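Local coordinates for putative uncharacterized protein TTHA0988 (Thermus thermophilus, PDB 3OEP) that is of unknown function but resembles KipI and KipA joined in one chain, and may have hydrolase and ATP-binding activity, at residues Leu408-Phe413 with Leu426-Pro431; Ala300-Glu305 with Phe313-Gly318; Asp180-Thr185 with Glu207-Glu212; Pro41-Leu46 with Val114-Phe119. One frame throughout, in Å; residues are numbered along the deposited sequence.

Interaction 1: Leu408-Phe413 with Leu426-Pro431; sequences LCSGPF and LGPEVP
Phe413 carries CG anti to its own carbonyl carbon (chi1 -73°), and this turn swings the ring under Pro428, while Val430, with CG2 likewise opposite its carbonyl carbon, brings that methyl to the far end of the same ring. Pro428 CD sits over one face as a CH-pi contact, 3.8 Å from the centroid of the Phe413 ring and only 12° off its normal. Val430 CG2 arrives instead at the edge, 3.8 Å from Phe413 CZ, and its other neighbour is Leu408 CD2 at 3.9 Å, the two aliphatic side chains crossing at about a right angle. Proline suits the face because its ring offers a rigid CH2 group. Glycine suits position 427, since a CB there would run into Phe413 CD2, which already lies 3.6 Å from Gly427 CA.

The loops that meet here flank a hairpin of strands 413-418 and 422-426 in the cyclophilin-like second half of the chain, where strand 488-492 pairs with the Phe413 end and helix 402-408 touches Val430 through Ala404 and Ala407. With an alanine in place of Phe413, the Pro428 ring and the Val430 methyl would probably lose their shared aromatic surface and leave a gap beneath the loop.

Polar contacts are peripheral. A water donates to Pro412 O at 3.2 Å and, weakly, to Leu426 O. Ser410 OG rests against the Pro428 ring but is hydrogen-bonded to Ala407 O, at the end of the helix.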
loop_
_atom_site.group_PDB
_atom_site.type_symbol
_atom_site.label_atom_id
_atom_site.label_comp_id
_atom_site.label_asym_id
_atom_site.label_seq_id
_atom_site.Cartn_x
_atom_site.Cartn_y
_atom_site.Cartn_z
ATOM N N LEU A 408 -14.144 14.147 -15.586
ATOM C CA LEU A 408 -13.760 14.333 -14.188
ATOM C C LEU A 408 -13.984 15.771 -13.719
ATOM O O LEU A 408 -14.354 15.994 -12.574
ATOM C CB LEU A 408 -12.298 13.918 -13.968
ATOM C CG LEU A 408 -12.071 12.410 -13.944
ATOM C CD1 LEU A 408 -10.608 12.065 -14.176
ATOM C CD2 LEU A 408 -12.568 11.817 -12.624
ATOM N N CYS A 409 -13.785 16.741 -14.612
ATOM C CA CYS A 409 -13.991 18.150 -14.274
ATOM C C CYS A 409 -15.416 18.658 -14.540
ATOM O O CYS A 409 -15.703 19.830 -14.293
ATOM C CB CYS A 409 -12.991 19.018 -15.043
ATOM S SG CYS A 409 -11.263 18.705 -14.618
ATOM N N SER A 410 -16.308 17.790 -15.019
ATOM C CA SER A 410 -17.600 18.230 -15.577
ATOM C C SER A 410 -18.677 18.572 -14.546
ATOM O O SER A 410 -19.609 19.323 -14.845
ATOM C CB SER A 410 -18.146 17.183 -16.557
ATOM O OG SER A 410 -18.609 16.020 -15.891
ATOM N N GLY A 411 -18.553 18.014 -13.347
ATOM C CA GLY A 411 -19.513 18.243 -12.278
ATOM C C GLY A 411 -19.023 17.600 -10.996
ATOM O O GLY A 411 -17.988 16.935 -10.997
ATOM N N PRO A 412 -19.769 17.781 -9.895
ATOM C CA PRO A 412 -19.323 17.257 -8.608
ATOM C C PRO A 412 -19.379 15.732 -8.501
ATOM O O PRO A 412 -20.278 15.083 -9.056
ATOM C CB PRO A 412 -20.293 17.897 -7.610
ATOM C CG PRO A 412 -21.501 18.218 -8.400
ATOM C CD PRO A 412 -21.023 18.544 -9.778
ATOM N N PHE A 413 -18.401 15.186 -7.789
ATOM C CA PHE A 413 -18.415 13.804 -7.358
ATOM C C PHE A 413 -18.702 13.785 -5.860
ATOM O O PHE A 413 -18.666 14.824 -5.193
ATOM C CB PHE A 413 -17.077 13.131 -7.664
ATOM C CG PHE A 413 -16.868 12.850 -9.123
ATOM C CD1 PHE A 413 -16.528 13.873 -10.001
ATOM C CD2 PHE A 413 -17.035 11.572 -9.623
ATOM C CE1 PHE A 413 -16.347 13.611 -11.357
ATOM C CE2 PHE A 413 -16.858 11.306 -10.975
ATOM C CZ PHE A 413 -16.515 12.331 -11.842
ATOM N N LEU A 426 -18.590 8.554 -6.436
ATOM C CA LEU A 426 -19.851 8.528 -7.162
ATOM C C LEU A 426 -20.010 9.853 -7.893
ATOM O O LEU A 426 -19.778 10.918 -7.323
ATOM C CB LEU A 426 -21.016 8.342 -6.191
ATOM C CG LEU A 426 -21.112 6.974 -5.528
ATOM C CD1 LEU A 426 -22.147 7.006 -4.407
ATOM C CD2 LEU A 426 -21.467 5.919 -6.553
ATOM N N GLY A 427 -20.413 9.798 -9.154
ATOM C CA GLY A 427 -20.565 11.015 -9.932
ATOM C C GLY A 427 -20.723 10.725 -11.406
ATOM O O GLY A 427 -21.062 9.608 -11.782
ATOM N N PRO A 428 -20.480 11.737 -12.250
ATOM C CA PRO A 428 -20.584 11.589 -13.704
ATOM C C PRO A 428 -19.790 10.388 -14.229
ATOM O O PRO A 428 -18.718 10.086 -13.702
ATOM C CB PRO A 428 -19.970 12.888 -14.231
ATOM C CG PRO A 428 -20.144 13.875 -13.139
ATOM C CD PRO A 428 -20.156 13.117 -11.847
ATOM N N GLU A 429 -20.314 9.720 -15.255
ATOM C CA GLU A 429 -19.609 8.603 -15.883
ATOM C C GLU A 429 -18.274 9.069 -16.469
ATOM O O GLU A 429 -18.223 10.080 -17.168
ATOM C CB GLU A 429 -20.467 7.968 -16.984
ATOM N N VAL A 430 -17.204 8.342 -16.157
ATOM C CA VAL A 430 -15.863 8.626 -16.682
ATOM C C VAL A 430 -15.382 7.418 -17.488
ATOM O O VAL A 430 -15.373 6.300 -16.971
ATOM C CB VAL A 430 -14.849 8.905 -15.544
ATOM C CG1 VAL A 430 -13.457 9.216 -16.109
ATOM C CG2 VAL A 430 -15.338 10.050 -14.657
ATOM N N PRO A 431 -14.985 7.630 -18.757
ATOM C CA PRO A 431 -14.462 6.497 -19.527
ATOM C C PRO A 431 -13.167 5.945 -18.920
ATOM O O PRO A 431 -12.267 6.713 -18.559
ATOM C CB PRO A 431 -14.218 7.080 -20.924
ATOM C CG PRO A 431 -14.282 8.549 -20.777
ATOM C CD PRO A 431 -15.070 8.864 -19.559
HETATM O O HOH W 1 -22.286 13.338 -7.296
#

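Interaction 2: Ala300-Glu305 with Phe313-Gly318; sequences ALLEGE and FLWPRG
Leu302 pushes its two methyl groups between aromatic side chains of the facing strand. CD2 meets Phe313 CD2 at 3.8 Å and comes within 3.4 Å of the backbone oxygen Leu314 O, while CD1 lies 3.8 Å from Trp315 CD1, on the pyrrole part of the indole. Both rings are met obliquely, and the leucine crosses the tryptophan at about a right angle. With CG anti to the backbone N (chi1 -180°), the leucine's branch reaches across to the other strand, a forked end well suited to filling the space between two rings. A serine at Leu302 would probably open a gap between Phe313 and Trp315 and cost both rings their methyl contacts.

At the exposed margin, Glu303 runs out in extended form beyond CG until OE1 comes 3.7 Å from Pro316 CG.

A type I' turn from Leu302 to Glu305 closes a tight hairpin of strands 298-302 and 305-307 and holds the leucine at its end, with Leu302 N bonded to Glu305 O and Glu305 N to Leu302 O. Gly304 fits this turn because a side chain at its backbone angles would jam against the preceding carbonyl. On the other side, Trp315 NE1 donates to Lys319 O, which fixes how the indole lies. Farther out, the strands belong to two different antiparallel sheets that face each other, their local axes 9.8 Å apart and inclined at 52°; Leu321 of strand 320-325 touches both Leu302 and Trp315.

Since the two segments share no hydrogen bond, their direct contact probably rests mainly on dispersion and on the exclusion of water from these apolar groups.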
loop_
_atom_site.group_PDB
_atom_site.type_symbol
_atom_site.label_atom_id
_atom_site.label_comp_id
_atom_site.label_asym_id
_atom_site.label_seq_id
_atom_site.Cartn_x
_atom_site.Cartn_y
_atom_site.Cartn_z
ATOM N N ALA A 300 -9.757 15.856 21.718
ATOM C CA ALA A 300 -9.242 14.971 22.744
ATOM C C ALA A 300 -9.891 15.335 24.074
ATOM O O ALA A 300 -10.215 16.502 24.321
ATOM C CB ALA A 300 -7.718 15.065 22.829
ATOM N N LEU A 301 -10.091 14.320 24.912
ATOM C CA LEU A 301 -10.736 14.484 26.213
ATOM C C LEU A 301 -9.814 13.948 27.291
ATOM O O LEU A 301 -9.462 12.767 27.279
ATOM C CB LEU A 301 -12.060 13.718 26.277
ATOM C CG LEU A 301 -13.213 14.173 25.391
ATOM C CD1 LEU A 301 -14.421 13.277 25.628
ATOM C CD2 LEU A 301 -13.561 15.618 25.662
ATOM N N LEU A 302 -9.424 14.813 28.226
ATOM C CA LEU A 302 -8.522 14.418 29.301
ATOM C C LEU A 302 -8.922 15.136 30.581
ATOM O O LEU A 302 -8.984 16.364 30.605
ATOM C CB LEU A 302 -7.077 14.766 28.935
ATOM C CG LEU A 302 -6.009 14.406 29.971
ATOM C CD1 LEU A 302 -5.952 12.902 30.170
ATOM C CD2 LEU A 302 -4.645 14.956 29.555
ATOM N N GLU A 303 -9.197 14.359 31.629
ATOM C CA GLU A 303 -9.559 14.901 32.948
ATOM C C GLU A 303 -10.703 15.919 32.865
ATOM O O GLU A 303 -10.685 16.949 33.545
ATOM C CB GLU A 303 -8.331 15.518 33.627
ATOM C CG GLU A 303 -7.208 14.520 33.901
ATOM C CD GLU A 303 -6.024 15.152 34.601
ATOM O OE1 GLU A 303 -5.145 15.708 33.908
ATOM O OE2 GLU A 303 -5.967 15.084 35.846
ATOM N N GLY A 304 -11.685 15.623 32.018
ATOM C CA GLY A 304 -12.865 16.469 31.857
ATOM C C GLY A 304 -12.738 17.612 30.862
ATOM O O GLY A 304 -13.752 18.214 30.493
ATOM N N GLU A 305 -11.512 17.916 30.426
ATOM C CA GLU A 305 -11.253 19.045 29.530
ATOM C C GLU A 305 -11.202 18.585 28.079
ATOM O O GLU A 305 -10.690 17.509 27.791
ATOM C CB GLU A 305 -9.916 19.714 29.876
ATOM C CG GLU A 305 -9.754 20.147 31.329
ATOM C CD GLU A 305 -10.663 21.299 31.735
ATOM O OE1 GLU A 305 -10.799 21.524 32.955
ATOM O OE2 GLU A 305 -11.234 21.979 30.856
ATOM N N PHE A 313 0.098 18.764 25.420
ATOM C CA PHE A 313 -0.484 18.780 26.749
ATOM C C PHE A 313 0.236 17.796 27.654
ATOM O O PHE A 313 0.908 16.878 27.177
ATOM C CB PHE A 313 -1.982 18.443 26.670
ATOM C CG PHE A 313 -2.284 17.143 25.969
ATOM C CD1 PHE A 313 -2.448 17.104 24.589
ATOM C CD2 PHE A 313 -2.424 15.964 26.690
ATOM C CE1 PHE A 313 -2.732 15.910 23.940
ATOM C CE2 PHE A 313 -2.708 14.762 26.043
ATOM C CZ PHE A 313 -2.861 14.739 24.668
ATOM N N LEU A 314 0.094 18.002 28.961
ATOM C CA LEU A 314 0.618 17.067 29.945
ATOM C C LEU A 314 -0.425 15.969 30.135
ATOM O O LEU A 314 -1.612 16.239 30.315
ATOM C CB LEU A 314 0.934 17.783 31.265
ATOM C CG LEU A 314 1.760 17.048 32.341
ATOM C CD1 LEU A 314 0.953 15.956 33.008
ATOM C CD2 LEU A 314 3.069 16.478 31.797
ATOM N N TRP A 315 0.036 14.728 30.068
ATOM C CA TRP A 315 -0.810 13.559 30.205
ATOM C C TRP A 315 -0.281 12.773 31.409
ATOM O O TRP A 315 0.700 12.040 31.298
ATOM C CB TRP A 315 -0.752 12.769 28.903
ATOM C CG TRP A 315 -1.614 11.543 28.825
ATOM C CD1 TRP A 315 -2.581 11.137 29.705
ATOM C CD2 TRP A 315 -1.607 10.579 27.765
ATOM N NE1 TRP A 315 -3.151 9.959 29.270
ATOM C CE2 TRP A 315 -2.570 9.596 28.084
ATOM C CE3 TRP A 315 -0.857 10.435 26.593
ATOM C CZ2 TRP A 315 -2.814 8.494 27.261
ATOM C CZ3 TRP A 315 -1.097 9.329 25.779
ATOM C CH2 TRP A 315 -2.063 8.378 26.121
ATOM N N PRO A 316 -0.907 12.963 32.585
ATOM C CA PRO A 316 -0.338 12.391 33.803
ATOM C C PRO A 316 -0.552 10.894 33.930
ATOM O O PRO A 316 -1.547 10.368 33.426
ATOM C CB PRO A 316 -1.083 13.123 34.929
ATOM C CG PRO A 316 -1.747 14.284 34.294
ATOM C CD PRO A 316 -2.025 13.876 32.890
ATOM N N ARG A 317 0.374 10.231 34.615
ATOM C CA ARG A 317 0.287 8.803 34.882
ATOM C C ARG A 317 -1.087 8.441 35.432
ATOM O O ARG A 317 -1.598 9.109 36.337
ATOM C CB ARG A 317 1.370 8.387 35.884
ATOM C CG ARG A 317 1.223 6.981 36.431
ATOM C CD ARG A 317 2.364 6.682 37.388
ATOM N NE ARG A 317 3.583 6.348 36.663
ATOM C CZ ARG A 317 4.819 6.448 37.146
ATOM N NH1 ARG A 317 5.042 6.897 38.380
ATOM N NH2 ARG A 317 5.844 6.099 36.377
ATOM N N GLY A 318 -1.682 7.393 34.867
ATOM C CA GLY A 318 -2.954 6.864 35.349
ATOM C C GLY A 318 -4.195 7.572 34.838
ATOM O O GLY A 318 -5.303 7.137 35.130
#

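Interaction 3: Asp180-Thr185 with Glu207-Glu212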
loop_
_atom_site.group_PDB
_atom_site.type_symbol
_atom_site.label_atom_id
_atom_site.label_comp_id
_atom_site.label_asym_id
_atom_site.label_seq_id
_atom_site.Cartn_x
_atom_site.Cartn_y
_atom_site.Cartn_z
ATOM N N ASP A 180 6.914 -14.972 3.262
ATOM C CA ASP A 180 6.847 -15.238 4.705
ATOM C C ASP A 180 7.684 -14.201 5.438
ATOM O O ASP A 180 8.907 -14.290 5.437
ATOM C CB ASP A 180 7.365 -16.643 5.030
ATOM C CG ASP A 180 7.297 -16.975 6.528
ATOM O OD1 ASP A 180 6.972 -16.090 7.346
ATOM O OD2 ASP A 180 7.574 -18.138 6.883
ATOM N N PRO A 181 7.028 -13.219 6.076
ATOM C CA PRO A 181 7.793 -12.137 6.700
ATOM C C PRO A 181 8.611 -12.550 7.928
ATOM O O PRO A 181 9.378 -11.736 8.438
ATOM C CB PRO A 181 6.713 -11.115 7.083
ATOM C CG PRO A 181 5.464 -11.885 7.200
ATOM C CD PRO A 181 5.574 -13.048 6.255
ATOM N N HIS A 182 8.461 -13.792 8.385
ATOM C CA HIS A 182 9.198 -14.288 9.546
ATOM C C HIS A 182 10.526 -14.963 9.225
ATOM O O HIS A 182 11.360 -15.112 10.114
ATOM C CB HIS A 182 8.332 -15.251 10.356
ATOM C CG HIS A 182 7.168 -14.586 11.013
ATOM N ND1 HIS A 182 7.255 -13.990 12.252
ATOM C CD2 HIS A 182 5.896 -14.398 10.592
ATOM C CE1 HIS A 182 6.082 -13.474 12.570
ATOM N NE2 HIS A 182 5.241 -13.705 11.580
ATOM N N ARG A 183 10.742 -15.384 7.982
ATOM C CA ARG A 183 11.980 -16.102 7.675
ATOM C C ARG A 183 13.091 -15.153 7.223
ATOM O O ARG A 183 12.844 -13.976 6.929
ATOM C CB ARG A 183 11.733 -17.221 6.657
ATOM C CG ARG A 183 11.450 -16.749 5.264
ATOM C CD ARG A 183 10.945 -17.871 4.362
ATOM N NE ARG A 183 10.461 -17.288 3.117
ATOM C CZ ARG A 183 9.634 -17.868 2.249
ATOM N NH1 ARG A 183 9.271 -17.192 1.168
ATOM N NH2 ARG A 183 9.155 -19.096 2.447
ATOM N N GLU A 184 14.315 -15.678 7.185
ATOM C CA GLU A 184 15.501 -14.892 6.834
ATOM C C GLU A 184 15.369 -14.182 5.488
ATOM O O GLU A 184 15.803 -13.040 5.338
ATOM C CB GLU A 184 16.747 -15.786 6.821
ATOM N N THR A 185 14.762 -14.864 4.518
ATOM C CA THR A 185 14.558 -14.328 3.180
ATOM C C THR A 185 13.052 -14.348 2.894
ATOM O O THR A 185 12.533 -15.344 2.396
ATOM C CB THR A 185 15.324 -15.180 2.145
ATOM O OG1 THR A 185 16.706 -15.252 2.520
ATOM C CG2 THR A 185 15.208 -14.589 0.752
ATOM N N GLU A 207 -0.715 -20.242 6.174
ATOM C CA GLU A 207 -0.804 -18.846 5.769
ATOM C C GLU A 207 0.291 -18.064 6.483
ATOM O O GLU A 207 0.597 -18.361 7.646
ATOM C CB GLU A 207 -2.147 -18.228 6.144
ATOM C CG GLU A 207 -3.334 -18.754 5.394
ATOM C CD GLU A 207 -4.583 -17.923 5.632
ATOM O OE1 GLU A 207 -4.511 -16.911 6.369
ATOM O OE2 GLU A 207 -5.643 -18.289 5.088
ATOM N N PRO A 208 0.868 -17.057 5.810
ATOM C CA PRO A 208 1.812 -16.175 6.489
ATOM C C PRO A 208 1.229 -15.630 7.788
ATOM O O PRO A 208 0.077 -15.199 7.818
ATOM C CB PRO A 208 2.023 -15.040 5.486
ATOM C CG PRO A 208 1.729 -15.636 4.162
ATOM C CD PRO A 208 0.719 -16.719 4.383
ATOM N N ARG A 209 2.022 -15.672 8.849
ATOM C CA ARG A 209 1.602 -15.161 10.140
ATOM C C ARG A 209 2.009 -13.688 10.257
ATOM O O ARG A 209 3.096 -13.329 9.820
ATOM C CB ARG A 209 2.262 -15.988 11.237
ATOM C CG ARG A 209 1.814 -15.643 12.629
ATOM C CD ARG A 209 2.199 -16.742 13.603
ATOM N NE ARG A 209 3.627 -17.060 13.551
ATOM C CZ ARG A 209 4.589 -16.384 14.181
ATOM N NH1 ARG A 209 4.303 -15.323 14.928
ATOM N NH2 ARG A 209 5.853 -16.772 14.058
ATOM N N PRO A 210 1.142 -12.831 10.832
ATOM C CA PRO A 210 1.512 -11.416 10.950
ATOM C C PRO A 210 2.836 -11.203 11.685
ATOM O O PRO A 210 3.130 -11.917 12.648
ATOM C CB PRO A 210 0.343 -10.806 11.737
ATOM C CG PRO A 210 -0.800 -11.721 11.475
ATOM C CD PRO A 210 -0.213 -13.084 11.357
ATOM N N LEU A 211 3.635 -10.257 11.198
ATOM C CA LEU A 211 4.916 -9.921 11.815
ATOM C C LEU A 211 4.692 -8.806 12.824
ATOM O O LEU A 211 4.220 -7.741 12.461
ATOM C CB LEU A 211 5.928 -9.462 10.763
ATOM C CG LEU A 211 7.319 -9.054 11.270
ATOM C CD1 LEU A 211 8.048 -10.237 11.897
ATOM C CD2 LEU A 211 8.153 -8.445 10.150
ATOM N N GLU A 212 5.029 -9.063 14.085
ATOM C CA GLU A 212 4.920 -8.048 15.135
ATOM C C GLU A 212 6.055 -7.039 15.027
ATOM O O GLU A 212 7.228 -7.418 14.973
ATOM C CB GLU A 212 4.959 -8.703 16.522
ATOM C CG GLU A 212 3.669 -9.408 16.917
ATOM C CD GLU A 212 2.585 -8.459 17.425
ATOM O OE1 GLU A 212 2.888 -7.287 17.737
ATOM O OE2 GLU A 212 1.419 -8.899 17.520
HETATM O O HOH W 2 4.707 -16.851 8.654
#
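His182 NE2 offers its single N-H to two backbone carbonyls at once, Arg209 O at 2.8 Å and Pro210 O at 3.0 Å. Both bonds are weak and well short of straight, as a hydrogen divided between two acceptors would lead one to expect. Pro210 O lies at the edge of the imidazole, near its plane. Over one face of the ring the guanidinium of Arg209 is stacked, with centres 3.9 Å apart and planes inclined by 28°. A bend at chi3 (54°) folds the arginine back over the histidine that its own carbonyl binds. Leu211 completes the setting, placing CD1 3.8 Å from His182 CE1.

Beside the ring, Pro181 packs between Pro208 and Leu211, its CD approaching Pro208 CB and its CB 4.1 Å from Leu211 CB. Proline also suits the type I turn from Asp180 to Arg183, which delivers the histidine. In the Asx turn within it, Asp180 OD1 accepts from His182 N at 2.9 Å, from above the carboxylate plane. The same oxygen accepts a hydrogen bond from a water that in turn accepts from Arg209 N, so the aspartate probably helps to place the backbones of both stacked residues.

The turn lies in the connection between strands 169-174 and 194-199 of the cyclophilin-like first half, and 207-212 lies in the loop between strands 194-199 and 221-225, where Arg356 forms a salt bridge with Glu207 and a hydrogen bond with Pro208 O. With a cation flat on its face, the imidazole would be expected to resist taking up a second proton, although the two carbonyl dipoles at NE2 probably offset part of that effect.

Interaction 4: Pro41-Leu46 with Val114-Phe119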
loop_
_atom_site.group_PDB
_atom_site.type_symbol
_atom_site.label_atom_id
_atom_site.label_comp_id
_atom_site.label_asym_id
_atom_site.label_seq_id
_atom_site.Cartn_x
_atom_site.Cartn_y
_atom_site.Cartn_z
ATOM N N PRO A 41 9.829 -1.871 -11.426
ATOM C CA PRO A 41 9.705 -2.405 -12.770
ATOM C C PRO A 41 8.531 -3.378 -12.889
ATOM O O PRO A 41 8.240 -4.125 -11.955
ATOM C CB PRO A 41 11.031 -3.125 -12.960
ATOM C CG PRO A 41 11.315 -3.695 -11.589
ATOM C CD PRO A 41 10.726 -2.707 -10.596
ATOM N N ALA A 42 7.848 -3.350 -14.023
ATOM C CA ALA A 42 6.777 -4.303 -14.311
ATOM C C ALA A 42 6.673 -4.423 -15.817
ATOM O O ALA A 42 6.416 -3.431 -16.500
ATOM C CB ALA A 42 5.458 -3.822 -13.738
ATOM N N TYR A 43 6.919 -5.622 -16.340
ATOM C CA TYR A 43 6.970 -5.837 -17.782
ATOM C C TYR A 43 7.971 -4.839 -18.385
ATOM O O TYR A 43 9.083 -4.724 -17.874
ATOM C CB TYR A 43 5.572 -5.737 -18.395
ATOM C CG TYR A 43 4.564 -6.566 -17.651
ATOM C CD1 TYR A 43 4.460 -7.930 -17.876
ATOM C CD2 TYR A 43 3.725 -5.986 -16.700
ATOM C CE1 TYR A 43 3.541 -8.698 -17.175
ATOM C CE2 TYR A 43 2.808 -6.742 -16.003
ATOM C CZ TYR A 43 2.722 -8.096 -16.247
ATOM O OH TYR A 43 1.797 -8.830 -15.552
ATOM N N GLY A 44 7.592 -4.105 -19.429
ATOM C CA GLY A 44 8.518 -3.160 -20.057
ATOM C C GLY A 44 8.523 -1.764 -19.460
ATOM O O GLY A 44 9.062 -0.847 -20.061
ATOM N N VAL A 45 7.934 -1.595 -18.277
ATOM C CA VAL A 45 7.762 -0.275 -17.680
ATOM C C VAL A 45 8.590 -0.138 -16.409
ATOM O O VAL A 45 8.663 -1.074 -15.602
ATOM C CB VAL A 45 6.286 -0.030 -17.328
ATOM C CG1 VAL A 45 6.098 1.351 -16.724
ATOM C CG2 VAL A 45 5.414 -0.197 -18.567
ATOM N N LEU A 46 9.193 1.035 -16.228
ATOM C CA LEU A 46 9.867 1.380 -14.982
ATOM C C LEU A 46 9.251 2.661 -14.447
ATOM O O LEU A 46 9.232 3.676 -15.139
ATOM C CB LEU A 46 11.370 1.570 -15.218
ATOM C CG LEU A 46 12.214 2.000 -14.018
ATOM C CD1 LEU A 46 12.108 0.996 -12.876
ATOM C CD2 LEU A 46 13.666 2.193 -14.448
ATOM N N VAL A 114 9.626 -14.148 -14.038
ATOM C CA VAL A 114 8.887 -13.194 -13.221
ATOM C C VAL A 114 8.979 -11.814 -13.871
ATOM O O VAL A 114 10.023 -11.163 -13.803
ATOM C CB VAL A 114 9.436 -13.107 -11.776
ATOM C CG1 VAL A 114 8.647 -12.078 -10.968
ATOM C CG2 VAL A 114 9.393 -14.483 -11.102
ATOM N N TYR A 115 7.894 -11.381 -14.507
ATOM C CA TYR A 115 7.842 -10.079 -15.177
ATOM C C TYR A 115 7.452 -8.929 -14.246
ATOM O O TYR A 115 7.751 -7.772 -14.525
ATOM C CB TYR A 115 6.864 -10.126 -16.350
ATOM C CG TYR A 115 7.469 -10.731 -17.587
ATOM C CD1 TYR A 115 7.477 -12.105 -17.776
ATOM C CD2 TYR A 115 8.058 -9.927 -18.552
ATOM C CE1 TYR A 115 8.038 -12.663 -18.912
ATOM C CE2 TYR A 115 8.624 -10.482 -19.700
ATOM C CZ TYR A 115 8.610 -11.851 -19.866
ATOM O OH TYR A 115 9.171 -12.414 -20.992
ATOM N N ALA A 116 6.754 -9.254 -13.163
ATOM C CA ALA A 116 6.337 -8.267 -12.181
ATOM C C ALA A 116 6.124 -8.991 -10.868
ATOM O O ALA A 116 5.887 -10.193 -10.847
ATOM C CB ALA A 116 5.057 -7.575 -12.614
ATOM N N LEU A 117 6.223 -8.245 -9.778
ATOM C CA LEU A 117 6.117 -8.814 -8.458
ATOM C C LEU A 117 5.410 -7.800 -7.609
ATOM O O LEU A 117 5.780 -6.630 -7.605
ATOM C CB LEU A 117 7.505 -9.091 -7.883
ATOM C CG LEU A 117 7.603 -9.928 -6.609
ATOM C CD1 LEU A 117 7.286 -11.381 -6.899
ATOM C CD2 LEU A 117 9.003 -9.811 -6.027
ATOM N N GLY A 118 4.366 -8.233 -6.926
ATOM C CA GLY A 118 3.821 -7.434 -5.843
ATOM C C GLY A 118 2.408 -6.916 -5.981
ATOM O O GLY A 118 2.061 -5.933 -5.327
ATOM N N PHE A 119 1.566 -7.572 -6.777
ATOM C CA PHE A 119 0.146 -7.202 -6.786
ATOM C C PHE A 119 -0.390 -7.203 -5.342
ATOM O O PHE A 119 -1.154 -6.323 -4.931
ATOM C CB PHE A 119 -0.664 -8.148 -7.667
ATOM C CG PHE A 119 -2.092 -7.733 -7.827
ATOM C CD1 PHE A 119 -3.091 -8.325 -7.063
ATOM C CD2 PHE A 119 -2.438 -6.727 -8.722
ATOM C CE1 PHE A 119 -4.419 -7.931 -7.205
ATOM C CE2 PHE A 119 -3.757 -6.326 -8.865
ATOM C CZ PHE A 119 -4.748 -6.929 -8.107
HETATM O O HOH W 3 6.594 -5.250 -10.351
#
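Tyr43 and Tyr115 form the close-packed end of this buried contact. Tyr43 N donates to Tyr115 O over 2.9 Å, nearly straight at 168°, with the donor lying above the carbonyl plane. Next to this bond, Tyr43 CD1 rests 3.6 Å from Tyr115 CB, and the two tyrosines cross at about a right angle. The small residues beside them permit the approach: Ala42 CB meets Ala116 CB at 3.9 Å, where longer side chains would probably not fit at this backbone spacing.

Toward Pro41 the segments separate, and a water fills in. It donates to Pro41 O and accepts from Leu117 N at 3.1 Å, joining the two backbones where they do not touch directly.

Two irregularities shape the meeting. A type II' turn from Ala42 to Val45 places Tyr43 at the positive-phi position that glycine usually occupies, and Tyr115 and Ala116 form a classic beta bulge opposite Phe125. The contact joins the edge strand 36-42 of a three-stranded antiparallel sheet to strand 112-117 of the cyclophilin-like sheet; helix 15-30 touches Pro41 through Leu22 and Tyr115 through Asn18, while Phe125 of strand 124-127 packs on Tyr43.

The four contacts follow one another along the chain without touching. Interactions 3 and 4 are the nearest pair, with centres 23 Å and nearest atoms about 10 Å apart; interaction 4 joins two sheets of the first half, and interaction 3 ties that half to the linker beyond it. Interactions 1 and 2 both belong to the second half, yet their centres are 45 Å apart, one in the loops at the end of the cyclophilin-like sheet and the other between two facing antiparallel sheets. Interactions 2 and 4, 50 Å apart between centres, lie on opposite sides of the molecule's centre. No active site is established here; a glycerol, probably from crystallisation, lies about 4 Å from the Leu426 side chain in interaction 1.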